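Local coordinates for 3-phytase (Klebsiella pneumoniae, PDB 2WNH), which probably removes phosphate groups from phytate (inositol hexakisphosphate), starting at the 3-position, and belongs to the histidine acid phosphatases, at residues B[67-70]-B[71-75]; B[204-207]-B[208-211]; B[245-248]-B[249-252]. The protein carries 3 engineered substitutions. All coordinates share one frame; numbering follows the deposited sequence.

Interaction 1: B[67-70]-B[71-75]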
ATOM      1  N   LYS B  67      -1.748 -15.919 -11.074  1.00 12.70           N
ATOM      2  CA  LYS B  67      -0.796 -16.985 -10.773  1.00 14.33           C
ATOM      3  C   LYS B  67       0.615 -16.420 -10.489  1.00 13.33           C
ATOM      4  O   LYS B  67       1.248 -16.814  -9.496  1.00 13.75           O
ATOM      5  CB  LYS B  67      -0.810 -17.993 -11.937  1.00 14.06           C
ATOM      6  CG  LYS B  67       0.074 -19.247 -11.740  1.00 18.29           C
ATOM      7  CD  LYS B  67       1.451 -18.986 -12.270  1.00 18.50           C
ATOM      8  CE  LYS B  67       2.288 -20.263 -12.319  1.00 19.73           C
ATOM      9  NZ  LYS B  67       3.558 -19.879 -13.051  1.00 18.09           N
ATOM     10  N   GLY B  68       1.092 -15.497 -11.333  1.00 14.10           N
ATOM     11  CA  GLY B  68       2.412 -14.879 -11.157  1.00 14.47           C
ATOM     12  C   GLY B  68       2.522 -14.143  -9.809  1.00 13.54           C
ATOM     13  O   GLY B  68       3.564 -14.184  -9.148  1.00 13.57           O
ATOM     14  N   ARG B  69       1.459 -13.473  -9.411  1.00 13.39           N
ATOM     15  CA  ARG B  69       1.474 -12.703  -8.154  1.00 14.18           C
ATOM     16  C   ARG B  69       1.642 -13.626  -6.960  1.00 14.32           C
ATOM     17  O   ARG B  69       2.509 -13.399  -6.104  1.00 14.76           O
ATOM     18  CB  ARG B  69       0.181 -11.892  -7.982  0.70 15.07           C
ATOM     19  CG  ARG B  69       0.130 -11.113  -6.654  0.70 18.04           C
ATOM     20  CD  ARG B  69      -1.181 -10.349  -6.443  0.70 24.91           C
ATOM     21  NE  ARG B  69      -1.636  -9.531  -7.583  0.70 28.12           N
ATOM     22  CZ  ARG B  69      -0.883  -8.710  -8.311  0.70 33.40           C
ATOM     23  NH1 ARG B  69       0.431  -8.602  -8.097  0.70 28.85           N
ATOM     24  NH2 ARG B  69      -1.446  -8.023  -9.304  0.70 30.01           N
ATOM     25  N   GLU B  70       0.851 -14.695  -6.918  1.00 14.72           N
ATOM     26  CA  GLU B  70       0.959 -15.643  -5.799  1.00 14.43           C
ATOM     27  C   GLU B  70       2.329 -16.350  -5.820  1.00 15.87           C
ATOM     28  O   GLU B  70       2.924 -16.581  -4.767  1.00 14.41           O
ATOM     29  CB  GLU B  70      -0.207 -16.623  -5.829  1.00 15.97           C
ATOM     30  CG  GLU B  70      -1.581 -15.942  -5.733  1.00 22.83           C
ATOM     31  CD  GLU B  70      -1.792 -15.149  -4.440  1.00 34.60           C
ATOM     32  OE1 GLU B  70      -1.262 -15.558  -3.378  1.00 36.35           O
ATOM     33  OE2 GLU B  70      -2.512 -14.127  -4.485  1.00 36.45           O
ATOM     34  N   GLU B  71       2.835 -16.642  -7.020  1.00 13.82           N
ATOM     35  CA  GLU B  71       4.141 -17.278  -7.197  1.00 15.26           C
ATOM     36  C   GLU B  71       5.277 -16.387  -6.693  1.00 14.74           C
ATOM     37  O   GLU B  71       6.201 -16.859  -6.002  1.00 14.49           O
ATOM     38  CB  GLU B  71       4.358 -17.605  -8.681  1.00 15.06           C
ATOM     39  CG  GLU B  71       5.528 -18.535  -8.913  1.00 16.72           C
ATOM     40  CD  GLU B  71       5.702 -18.917 -10.370  1.00 18.64           C
ATOM     41  OE1 GLU B  71       4.998 -18.360 -11.239  1.00 16.55           O
ATOM     42  OE2 GLU B  71       6.600 -19.752 -10.624  1.00 16.05           O
ATOM     43  N   GLY B  72       5.242 -15.101  -7.054  1.00 12.89           N
ATOM     44  CA  GLY B  72       6.286 -14.189  -6.578  1.00 13.72           C
ATOM     45  C   GLY B  72       6.270 -14.081  -5.054  1.00 13.82           C
ATOM     46  O   GLY B  72       7.333 -14.071  -4.398  1.00 15.20           O
ATOM     47  N   GLN B  73       5.064 -14.017  -4.479  1.00 14.42           N
ATOM     48  CA  GLN B  73       4.933 -13.953  -3.015  1.00 15.65           C
ATOM     49  C   GLN B  73       5.515 -15.224  -2.383  1.00 16.04           C
ATOM     50  O   GLN B  73       6.223 -15.156  -1.372  1.00 16.64           O
ATOM     51  CB  GLN B  73       3.467 -13.728  -2.597  1.00 16.73           C
ATOM     52  CG  GLN B  73       2.943 -12.333  -2.988  1.00 20.10           C
ATOM     53  CD  GLN B  73       1.457 -12.123  -2.732  1.00 29.66           C
ATOM     54  OE1 GLN B  73       0.757 -13.021  -2.240  1.00 32.76           O
ATOM     55  NE2 GLN B  73       0.963 -10.902  -3.049  1.00 28.97           N
ATOM     56  N   HIS B  74       5.216 -16.372  -2.989  1.00 15.93           N
ATOM     57  CA  HIS B  74       5.679 -17.672  -2.492  1.00 15.69           C
ATOM     58  C   HIS B  74       7.204 -17.739  -2.484  1.00 14.85           C
ATOM     59  O   HIS B  74       7.806 -18.132  -1.495  1.00 16.41           O
ATOM     60  CB  HIS B  74       5.057 -18.799  -3.340  1.00 16.28           C
ATOM     61  CG  HIS B  74       5.638 -20.154  -3.091  1.00 19.74           C
ATOM     62  ND1 HIS B  74       5.404 -20.868  -1.933  1.00 22.20           N
ATOM     63  CD2 HIS B  74       6.403 -20.952  -3.879  1.00 19.36           C
ATOM     64  CE1 HIS B  74       6.017 -22.038  -2.007  1.00 23.46           C
ATOM     65  NE2 HIS B  74       6.637 -22.112  -3.176  1.00 20.01           N
ATOM     66  N   TYR B  75       7.836 -17.341  -3.585  1.00 15.24           N
ATOM     67  CA  TYR B  75       9.287 -17.375  -3.673  1.00 15.61           C
ATOM     68  C   TYR B  75      10.020 -16.312  -2.836  1.00 16.13           C
ATOM     69  O   TYR B  75      11.177 -16.525  -2.457  1.00 16.81           O
ATOM     70  CB  TYR B  75       9.748 -17.416  -5.137  1.00 15.53           C
ATOM     71  CG  TYR B  75       9.444 -18.731  -5.846  1.00 15.98           C
ATOM     72  CD1 TYR B  75       9.612 -19.984  -5.193  1.00 15.80           C
ATOM     73  CD2 TYR B  75       9.014 -18.740  -7.185  1.00 16.43           C
ATOM     74  CE1 TYR B  75       9.341 -21.214  -5.875  1.00 14.67           C
ATOM     75  CE2 TYR B  75       8.735 -19.953  -7.854  1.00 14.03           C
ATOM     76  CZ  TYR B  75       8.892 -21.184  -7.181  1.00 16.72           C
ATOM     77  OH  TYR B  75       8.655 -22.374  -7.852  1.00 16.85           O
TER

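Interaction 2: B[204-207]-B[208-211]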
ATOM      1  N   LEU B 204     -10.551 -37.292 -35.158  1.00 24.21           N
ATOM      2  CA  LEU B 204     -10.072 -37.058 -33.799  1.00 24.80           C
ATOM      3  C   LEU B 204      -9.322 -35.734 -33.648  1.00 24.17           C
ATOM      4  O   LEU B 204      -9.577 -34.985 -32.699  1.00 25.21           O
ATOM      5  CB  LEU B 204      -9.164 -38.207 -33.345  1.00 24.68           C
ATOM      6  CG  LEU B 204      -8.503 -38.071 -31.960  1.00 25.74           C
ATOM      7  CD1 LEU B 204      -9.547 -37.899 -30.867  1.00 27.09           C
ATOM      8  CD2 LEU B 204      -7.662 -39.273 -31.650  1.00 24.63           C
ATOM      9  N   SER B 205      -8.418 -35.436 -34.574  1.00 23.22           N
ATOM     10  CA  SER B 205      -7.605 -34.231 -34.422  1.00 23.10           C
ATOM     11  C   SER B 205      -8.474 -32.980 -34.412  1.00 23.63           C
ATOM     12  O   SER B 205      -8.264 -32.103 -33.574  1.00 21.73           O
ATOM     13  CB  SER B 205      -6.467 -34.138 -35.451  1.00 23.18           C
ATOM     14  OG  SER B 205      -6.963 -34.021 -36.772  1.00 30.12           O
ATOM     15  N   VAL B 206      -9.457 -32.903 -35.316  1.00 22.47           N
ATOM     16  CA  VAL B 206     -10.348 -31.744 -35.362  1.00 23.01           C
ATOM     17  C   VAL B 206     -11.291 -31.737 -34.152  1.00 21.94           C
ATOM     18  O   VAL B 206     -11.555 -30.685 -33.588  1.00 20.90           O
ATOM     19  CB  VAL B 206     -11.095 -31.613 -36.708  1.00 23.42           C
ATOM     20  CG1 VAL B 206     -11.997 -30.368 -36.709  1.00 24.77           C
ATOM     21  CG2 VAL B 206     -10.083 -31.495 -37.856  1.00 23.63           C
ATOM     22  N   MET B 207     -11.763 -32.910 -33.729  1.00 21.72           N
ATOM     23  CA  MET B 207     -12.533 -32.986 -32.487  1.00 21.99           C
ATOM     24  C   MET B 207     -11.749 -32.426 -31.306  1.00 21.62           C
ATOM     25  O   MET B 207     -12.306 -31.714 -30.465  1.00 20.91           O
ATOM     26  CB  MET B 207     -12.984 -34.407 -32.187  1.00 21.82           C
ATOM     27  CG  MET B 207     -14.210 -34.809 -33.007  1.00 26.50           C
ATOM     28  SD  MET B 207     -14.733 -36.478 -32.627  1.00 28.61           S
ATOM     29  CE  MET B 207     -14.360 -37.297 -34.170  1.00 36.94           C
ATOM     30  N   ALA B 208     -10.463 -32.754 -31.259  1.00 21.93           N
ATOM     31  CA  ALA B 208      -9.574 -32.225 -30.213  1.00 21.73           C
ATOM     32  C   ALA B 208      -9.463 -30.695 -30.293  1.00 21.83           C
ATOM     33  O   ALA B 208      -9.472 -30.035 -29.242  1.00 21.43           O
ATOM     34  CB  ALA B 208      -8.187 -32.889 -30.307  1.00 21.75           C
ATOM     35  N   ASN B 209      -9.367 -30.145 -31.507  1.00 20.97           N
ATOM     36  CA  ASN B 209      -9.413 -28.693 -31.730  1.00 22.06           C
ATOM     37  C   ASN B 209     -10.707 -28.099 -31.160  1.00 21.78           C
ATOM     38  O   ASN B 209     -10.706 -27.003 -30.591  1.00 21.63           O
ATOM     39  CB  ASN B 209      -9.404 -28.328 -33.235  1.00 22.71           C
ATOM     40  CG  ASN B 209      -8.081 -28.590 -33.938  1.00 27.25           C
ATOM     41  OD1 ASN B 209      -8.061 -28.767 -35.172  1.00 32.14           O
ATOM     42  ND2 ASN B 209      -6.973 -28.586 -33.193  1.00 25.28           N
ATOM     43  N   MET B 210     -11.826 -28.801 -31.367  1.00 20.71           N
ATOM     44  CA  MET B 210     -13.121 -28.325 -30.870  1.00 20.46           C
ATOM     45  C   MET B 210     -13.167 -28.301 -29.341  1.00 19.26           C
ATOM     46  O   MET B 210     -13.592 -27.315 -28.753  1.00 18.69           O
ATOM     47  CB  MET B 210     -14.267 -29.179 -31.433  1.00 21.10           C
ATOM     48  CG  MET B 210     -14.524 -28.944 -32.901  1.00 24.07           C
ATOM     49  SD  MET B 210     -15.862 -30.047 -33.456  1.00 31.62           S
ATOM     50  CE  MET B 210     -14.924 -31.400 -34.067  1.00 32.77           C
ATOM     51  N   VAL B 211     -12.739 -29.395 -28.710  1.00 17.81           N
ATOM     52  CA  VAL B 211     -12.706 -29.514 -27.250  1.00 19.15           C
ATOM     53  C   VAL B 211     -11.785 -28.464 -26.604  1.00 18.57           C
ATOM     54  O   VAL B 211     -12.170 -27.840 -25.626  1.00 17.95           O
ATOM     55  CB  VAL B 211     -12.326 -30.942 -26.822  1.00 19.36           C
ATOM     56  CG1 VAL B 211     -12.007 -31.022 -25.316  1.00 20.20           C
ATOM     57  CG2 VAL B 211     -13.461 -31.903 -27.194  1.00 17.86           C
TER

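Interaction 3: B[245-248]-B[249-252]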
ATOM      1  N   LEU B 245      -9.322 -34.946 -26.018  1.00 20.68           N
ATOM      2  CA  LEU B 245      -8.106 -34.167 -26.116  1.00 20.14           C
ATOM      3  C   LEU B 245      -6.925 -35.021 -25.647  1.00 20.07           C
ATOM      4  O   LEU B 245      -5.890 -35.034 -26.290  1.00 21.53           O
ATOM      5  CB  LEU B 245      -8.273 -32.873 -25.305  1.00 20.56           C
ATOM      6  CG  LEU B 245      -7.256 -31.748 -25.478  1.00 22.24           C
ATOM      7  CD1 LEU B 245      -7.128 -31.270 -26.908  1.00 23.32           C
ATOM      8  CD2 LEU B 245      -7.714 -30.598 -24.542  1.00 20.74           C
ATOM      9  N   THR B 246      -7.110 -35.753 -24.552  1.00 19.68           N
ATOM     10  CA  THR B 246      -6.130 -36.712 -24.057  1.00 19.72           C
ATOM     11  C   THR B 246      -5.817 -37.745 -25.132  1.00 20.52           C
ATOM     12  O   THR B 246      -4.654 -38.060 -25.375  1.00 20.31           O
ATOM     13  CB  THR B 246      -6.607 -37.413 -22.765  1.00 20.20           C
ATOM     14  OG1 THR B 246      -6.673 -36.461 -21.690  1.00 21.97           O
ATOM     15  CG2 THR B 246      -5.668 -38.545 -22.363  1.00 20.94           C
ATOM     16  N   GLU B 247      -6.856 -38.273 -25.772  1.00 20.87           N
ATOM     17  CA  GLU B 247      -6.641 -39.282 -26.825  1.00 20.92           C
ATOM     18  C   GLU B 247      -5.784 -38.714 -27.971  1.00 19.90           C
ATOM     19  O   GLU B 247      -4.818 -39.365 -28.427  1.00 19.15           O
ATOM     20  CB  GLU B 247      -7.996 -39.801 -27.329  1.00 20.86           C
ATOM     21  CG  GLU B 247      -7.890 -40.972 -28.330  1.00 23.69           C
ATOM     22  CD  GLU B 247      -7.895 -42.343 -27.670  1.00 25.78           C
ATOM     23  OE1 GLU B 247      -7.641 -42.449 -26.455  1.00 24.83           O
ATOM     24  OE2 GLU B 247      -8.160 -43.342 -28.386  1.00 26.24           O
ATOM     25  N   ASN B 248      -6.117 -37.506 -28.436  1.00 19.96           N
ATOM     26  CA  ASN B 248      -5.337 -36.893 -29.507  1.00 19.44           C
ATOM     27  C   ASN B 248      -3.891 -36.645 -29.098  1.00 20.32           C
ATOM     28  O   ASN B 248      -2.977 -36.881 -29.878  1.00 19.59           O
ATOM     29  CB  ASN B 248      -5.975 -35.594 -30.009  1.00 19.73           C
ATOM     30  CG  ASN B 248      -5.407 -35.141 -31.352  1.00 22.00           C
ATOM     31  OD1 ASN B 248      -4.929 -34.012 -31.503  1.00 26.14           O
ATOM     32  ND2 ASN B 248      -5.456 -36.024 -32.335  1.00 18.63           N
ATOM     33  N   TYR B 249      -3.691 -36.162 -27.876  1.00 19.78           N
ATOM     34  CA  TYR B 249      -2.331 -36.026 -27.345  1.00 20.79           C
ATOM     35  C   TYR B 249      -1.564 -37.357 -27.322  1.00 20.34           C
ATOM     36  O   TYR B 249      -0.414 -37.411 -27.756  1.00 19.07           O
ATOM     37  CB  TYR B 249      -2.331 -35.372 -25.949  1.00 21.41           C
ATOM     38  CG  TYR B 249      -2.209 -33.877 -26.047  1.00 24.28           C
ATOM     39  CD1 TYR B 249      -3.258 -33.109 -26.535  1.00 26.28           C
ATOM     40  CD2 TYR B 249      -1.026 -33.238 -25.704  1.00 26.34           C
ATOM     41  CE1 TYR B 249      -3.143 -31.726 -26.657  1.00 30.79           C
ATOM     42  CE2 TYR B 249      -0.898 -31.852 -25.823  1.00 29.55           C
ATOM     43  CZ  TYR B 249      -1.950 -31.112 -26.303  1.00 28.74           C
ATOM     44  OH  TYR B 249      -1.828 -29.753 -26.414  1.00 33.10           O
ATOM     45  N   ASP B 250      -2.188 -38.415 -26.805  1.00 19.61           N
ATOM     46  CA  ASP B 250      -1.545 -39.730 -26.770  1.00 20.62           C
ATOM     47  C   ASP B 250      -0.974 -40.086 -28.137  1.00 20.43           C
ATOM     48  O   ASP B 250       0.086 -40.700 -28.221  1.00 20.91           O
ATOM     49  CB  ASP B 250      -2.524 -40.821 -26.344  1.00 20.13           C
ATOM     50  CG  ASP B 250      -2.869 -40.778 -24.872  1.00 23.55           C
ATOM     51  OD1 ASP B 250      -2.143 -40.130 -24.061  1.00 20.62           O
ATOM     52  OD2 ASP B 250      -3.897 -41.415 -24.513  1.00 24.25           O
ATOM     53  N   LEU B 251      -1.659 -39.662 -29.202  1.00 20.18           N
ATOM     54  CA  LEU B 251      -1.348 -40.107 -30.568  1.00 20.10           C
ATOM     55  C   LEU B 251      -0.655 -39.050 -31.399  1.00 21.14           C
ATOM     56  O   LEU B 251      -0.495 -39.215 -32.602  1.00 20.96           O
ATOM     57  CB  LEU B 251      -2.632 -40.595 -31.281  1.00 20.08           C
ATOM     58  CG  LEU B 251      -3.378 -41.747 -30.619  1.00 21.32           C
ATOM     59  CD1 LEU B 251      -4.626 -42.144 -31.439  1.00 23.59           C
ATOM     60  CD2 LEU B 251      -2.462 -42.951 -30.373  1.00 23.69           C
ATOM     61  N   SER B 252      -0.233 -37.953 -30.756  1.00 19.98           N
ATOM     62  CA  SER B 252       0.538 -36.926 -31.444  1.00 19.77           C
ATOM     63  C   SER B 252       1.774 -36.519 -30.636  1.00 20.55           C
ATOM     64  O   SER B 252       2.831 -37.142 -30.740  1.00 21.32           O
ATOM     65  CB  SER B 252      -0.330 -35.711 -31.824  1.00 19.58           C
ATOM     66  OG  SER B 252      -0.969 -35.116 -30.687  1.00 20.34           O
TER
HETATM   67  O   HOH W   1      -6.597 -41.717 -24.112  1.00 27.20           O
HETATM   68  O   HOH W   2      -1.831 -32.550 -31.091  1.00 39.30           O

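Interaction 1: B[67-70]-B[71-75]
Lys67 and Glu71, one helical turn apart, meet in a buried salt bridge, with NZ of Lys67 2.8 Å from OE1 of Glu71. The ammonium group arrives from above the carboxylate plane, 45° out of it, while CE of Lys67 rests 3.5 Å from the same OE1. Both side chains run with CG trans to the backbone N (chi1 -176° in Lys67); the lysine then bends at chi2 and swings its end across the straight glutamate. A second pair one turn apart sits on a different side of the helix. Arg69, which has two conformers, runs in the one modelled here side by side with Gln73 in the same direction, and NE2 of Gln73 packs 3.7 Å from CG of Arg69, against the aliphatic part of the chain. On its other branch, OE1 of Gln73 is 3.4 Å from OE1 of Glu70, two acceptors with the amide and carboxylate planes 80° apart.

Beneath these side chains, Glu71 N, Gly72 N, Gln73 N and His74 N donate to the carbonyls four residues earlier. Lys67 NZ also forms a salt bridge with Glu21 of strand 14-24. Since Glu21 and Glu71 approach each other closely, the lysine probably offsets the charge of both. The arrangement is an i to i+4 salt bridge on an alpha-helix, 58-77, that lies against the central mixed sheet of the histidine phosphatase fold.

Interaction 2: B[204-207]-B[208-211]
This is apolar packing within the first two turns of the alpha-helix 204-219, largely buried between helix 243-250, helix 32-42 and helix 165-175 in the histidine phosphatase fold. The helix follows the small antiparallel hairpin of strands 191-193 and 199-201 with two residues between, and Ser205 OG is hydrogen-bonded back to the carbonyl of Ile201 at the end of that hairpin. Regular backbone bonds follow: Ala208 N to Leu204 O at 2.8 Å, then Asn209 N, Met210 N and Val211 N to the carbonyls of Ser205, Val206 and Met207.

Met207 and Met210 shape the side-chain layer. In Met210, CG stands trans to the carbonyl carbon (chi1 -72°), and the chain turns at chi3 so that its methyl group folds back toward the preceding turn. There CE of Met210 lies against the backbone, 3.3 Å from CA of Met207. It is also 3.6 Å from CG of Met207 and 4.1 Å from CG1 of Val206, the two side chains crossing that of Met210 at a slant. Farther out, Met210 and Val206 both touch Ile184, while Met207 packs on Trp189 and Leu171.

Asn209 and Ala208 line other sides of the helix. The amide of Asn209 stays close to its own helix, with CG 3.5 Å from Ser205 O, and the side chain also packs on Asn34 and Ile38 of helix 32-42. Ala208, by contrast, presents only a methyl, and helix 243-250 approaches here through Asn248. On the helix itself that methyl sits over the preceding turn, with CB of Ala208 3.4 Å from the carbonyl oxygen of Ser205.

Interaction 3: B[245-248]-B[249-252]
The C-terminal end of the short helix 243-250 turns into loop here, and Asn248 and Ser252 meet across that exit. The carbonyl oxygen of Asn248 takes two donors: OG of Ser252 at 2.8 Å and the backbone N of Leu251 at 3.2 Å. They arrive from opposite faces of the carbonyl plane, 40° and 68° out of it respectively, so the oxygen is gripped from both sides. A chi1 of 57° tucks the serine hydroxyl between its own backbone N and carbonyl carbon, turned back to the last helical turn. Water 2 donates to the same OG and, weakly, to OD1 of Asn248.

Before the exit the helix is regular, with nearly straight bonds from Tyr249 N to Leu245 O and from Asp250 N to Thr246 O. The next one, Leu251 N to Glu247 O, is weak at 3.3 Å, as the backbone leaves helical geometry at Leu251. The bonding tightens to i to i+3: Leu251 N to Asn248 O, then Ser252 N to Tyr249 O at 3.1 Å.

On one flank Leu245 and Tyr249 run alongside each other, and CD1 of the leucine touches CE1 of the ring at 4.0 Å. Leu245 O lies at the ring's edge, near its plane. On another flank two acids approach, with OE1 of Glu247 4.3 Å from OD2 of Asp250. Water 1 donates to both oxygens, 2.7 Å from Glu247 OE1, and probably eases their repulsion. Each carboxylate also has an arginine: Arg160 pairs with Glu247 and Arg312 with Asp250. A bound sodium ion lies about 4 Å from the side chain of Glu247. The whole is a helix C-terminus in which a serine side chain and a backbone N-H share one carbonyl of the last turn.

In the fold
Along the chain the three contacts come in series, and all belong to the histidine phosphatase family region. Interaction 1, on helix 58-77, lies beside the large mixed sheet, whereas interactions 2 and 3 lie on the opposite side of the chain's centre. The centre of interaction 1 is 33 Å from that of interaction 2 and 31 Å from that of interaction 3. Those two are neighbours, with centres 10 Å apart, and touch where helix 204-219 packs on helix 243-250: CB of Ala208 is 3.5 Å from CB of Asn248, and Leu204 also meets Asn248. Interaction 1 thus belongs to the helix-flanked sheet and the others to the mainly helical part, the two-part build of histidine acid phosphatases.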